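Local coordinates for protein pyrrolidone-carboxylate peptidase (Deinococcus radiodurans R1, PDB 5Z48) that removes an N-terminal pyroglutamyl residue from peptides as a cysteine peptidase of the C15 family, working as a homotetramer, at residues V87-F92 and A141-C146. Numbering follows the deposited sequence.
Sequences VGVMDF and AGLYVC. With PCA (pyroglutamic acid), chain I.
Phe-92 and Tyr-144 form a T-shaped (edge-to-face) stack that backs the wall of the pyroglutamate pocket in this C15 peptidase. Tyr-144 lines the pocket, and Phe-92 packs on its far edge. The end of strand 80-90 and the two residues after it here meet the turn leading into helix 145-159, with Tyr-144 as N-cap. The ring planes stand at 78°, and Tyr-144 CD1 lies over the centre of the Phe-92 ring, 3.6 Å from Phe-92 CG. Tyr-144 CG is anti to the backbone N (chi1 -168°), which sends the ring between Phe-92 and the ligand. Leu-143 O sits at the Phe-92 ring edge and accepts a nearly straight hydrogen bond from Asp-91 N (3.0 Å, 166°). With an alanine at Phe-92, the Tyr-144 ring would probably be less firmly placed on that side, though its OH would keep its bond to Pro-95 O.

Leu-143 is packed as closely. Its CD2 reaches Val-87 CB at 3.8 Å, while CD1 lies 4.1 Å from Val-89 CG1. Arg-84 of a neighbouring subunit packs on Leu-143 and Val-89. The Asp-91 carboxylate forms salt bridges with Arg-103 and with Arg-122 of that subunit. The looser side has the partly exposed turns at Gly-88 and Gly-142, and a water that bridges Val-89 O and Tyr-144 O. At the ligand, the N-H of Cys-146, probably the nucleophile, donates to PCA O at 3.0 Å, and Tyr-144 CD2 lies 3.2 Å from that same oxygen.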
loop_
_atom_site.group_PDB
_atom_site.type_symbol
_atom_site.label_atom_id
_atom_site.label_comp_id
_atom_site.label_asym_id
_atom_site.label_seq_id
_atom_site.Cartn_x
_atom_site.Cartn_y
_atom_site.Cartn_z
ATOM N N VAL B 87 -7.489 9.438 -21.633
ATOM C CA VAL B 87 -8.148 8.350 -22.359
ATOM C C VAL B 87 -9.610 8.712 -22.615
ATOM O O VAL B 87 -10.279 9.293 -21.752
ATOM C CB VAL B 87 -8.036 7.044 -21.553
ATOM C CG1 VAL B 87 -8.851 5.925 -22.191
ATOM C CG2 VAL B 87 -6.570 6.623 -21.404
ATOM N N GLY B 88 -10.092 8.387 -23.811
ATOM C CA GLY B 88 -11.432 8.796 -24.259
ATOM C C GLY B 88 -12.558 7.934 -23.712
ATOM O O GLY B 88 -13.456 7.530 -24.463
ATOM N N VAL B 89 -12.521 7.634 -22.425
ATOM C CA VAL B 89 -13.544 6.811 -21.783
ATOM C C VAL B 89 -13.918 7.429 -20.436
ATOM O O VAL B 89 -13.050 7.923 -19.699
ATOM C CB VAL B 89 -13.087 5.345 -21.580
ATOM C CG1 VAL B 89 -14.162 4.522 -20.872
ATOM C CG2 VAL B 89 -12.715 4.675 -22.924
ATOM N N MET B 90 -15.213 7.369 -20.118
ATOM C CA MET B 90 -15.760 7.725 -18.809
ATOM C C MET B 90 -16.180 6.442 -18.094
ATOM O O MET B 90 -17.095 5.743 -18.553
ATOM C CB MET B 90 -16.960 8.664 -18.953
ATOM C CG MET B 90 -16.612 9.891 -19.766
ATOM S SD MET B 90 -17.990 10.788 -20.461
ATOM C CE MET B 90 -18.705 11.643 -19.062
ATOM N N ASP B 91 -15.564 6.180 -16.941
ATOM C CA ASP B 91 -15.938 5.015 -16.138
ATOM C C ASP B 91 -15.738 5.395 -14.684
ATOM O O ASP B 91 -14.595 5.514 -14.220
ATOM C CB ASP B 91 -15.129 3.773 -16.509
ATOM C CG ASP B 91 -15.712 2.531 -15.885
ATOM O OD1 ASP B 91 -16.680 1.974 -16.416
ATOM O OD2 ASP B 91 -15.190 2.091 -14.839
ATOM N N PHE B 92 -16.851 5.634 -13.983
ATOM C CA PHE B 92 -16.810 6.277 -12.677
ATOM C C PHE B 92 -16.939 5.231 -11.587
ATOM O O PHE B 92 -17.948 4.522 -11.531
ATOM C CB PHE B 92 -17.933 7.306 -12.529
ATOM C CG PHE B 92 -17.766 8.570 -13.357
ATOM C CD1 PHE B 92 -16.786 8.706 -14.353
ATOM C CD2 PHE B 92 -18.615 9.651 -13.101
ATOM C CE1 PHE B 92 -16.664 9.891 -15.091
ATOM C CE2 PHE B 92 -18.523 10.830 -13.814
ATOM C CZ PHE B 92 -17.537 10.982 -14.804
ATOM N N ALA B 141 -4.713 8.702 -15.456
ATOM C CA ALA B 141 -5.363 9.757 -14.668
ATOM C C ALA B 141 -6.668 9.280 -14.037
ATOM O O ALA B 141 -7.429 10.111 -13.518
ATOM C CB ALA B 141 -5.636 10.990 -15.548
ATOM N N GLY B 142 -6.931 7.969 -14.061
ATOM C CA GLY B 142 -8.273 7.454 -13.809
ATOM C C GLY B 142 -9.161 7.707 -15.026
ATOM O O GLY B 142 -8.698 8.184 -16.038
ATOM N N LEU B 143 -10.446 7.323 -14.904
ATOM C CA LEU B 143 -11.449 7.577 -15.945
ATOM C C LEU B 143 -12.612 8.410 -15.382
ATOM O O LEU B 143 -13.735 8.327 -15.858
ATOM C CB LEU B 143 -11.923 6.262 -16.586
ATOM C CG LEU B 143 -10.759 5.521 -17.288
ATOM C CD1 LEU B 143 -11.353 4.236 -17.858
ATOM C CD2 LEU B 143 -10.110 6.321 -18.421
ATOM N N TYR B 144 -12.320 9.241 -14.357
ATOM C CA TYR B 144 -13.297 10.107 -13.714
ATOM C C TYR B 144 -13.180 11.510 -14.320
ATOM O O TYR B 144 -12.820 11.637 -15.485
ATOM C CB TYR B 144 -13.059 10.054 -12.202
ATOM C CG TYR B 144 -14.093 10.630 -11.220
ATOM C CD1 TYR B 144 -15.461 10.318 -11.252
ATOM C CD2 TYR B 144 -13.648 11.433 -10.188
ATOM C CE1 TYR B 144 -16.347 10.819 -10.286
ATOM C CE2 TYR B 144 -14.525 11.941 -9.220
ATOM C CZ TYR B 144 -15.867 11.624 -9.264
ATOM O OH TYR B 144 -16.713 12.120 -8.292
ATOM N N VAL B 145 -13.495 12.555 -13.569
ATOM C CA VAL B 145 -13.672 13.863 -14.213
ATOM C C VAL B 145 -12.325 14.506 -14.563
ATOM O O VAL B 145 -12.243 15.242 -15.561
ATOM C CB VAL B 145 -14.564 14.787 -13.343
ATOM C CG1 VAL B 145 -14.987 16.065 -14.124
ATOM C CG2 VAL B 145 -15.862 14.094 -12.905
ATOM N N CYS B 146 -11.240 14.239 -13.799
ATOM C CA CYS B 146 -9.928 14.787 -14.163
ATOM C C CYS B 146 -9.457 14.244 -15.506
ATOM O O CYS B 146 -9.023 14.993 -16.377
ATOM C CB CYS B 146 -8.889 14.451 -13.085
ATOM S SG CYS B 146 -9.226 15.339 -11.501
HETATM N N PCA I . -10.118 14.581 -8.501
HETATM C CA PCA I . -11.083 13.744 -9.206
HETATM C CB PCA I . -12.200 14.663 -9.729
HETATM C CG PCA I . -11.953 16.066 -9.173
HETATM C CD PCA I . -10.618 15.930 -8.487
HETATM O OE PCA I . -10.052 16.897 -7.966
HETATM C C PCA I . -10.369 12.914 -10.291
HETATM O O PCA I . -10.910 12.588 -11.352
HETATM O OXT PCA I . -9.163 12.569 -10.135
HETATM O O HOH W 1 -13.069 10.336 -18.168
#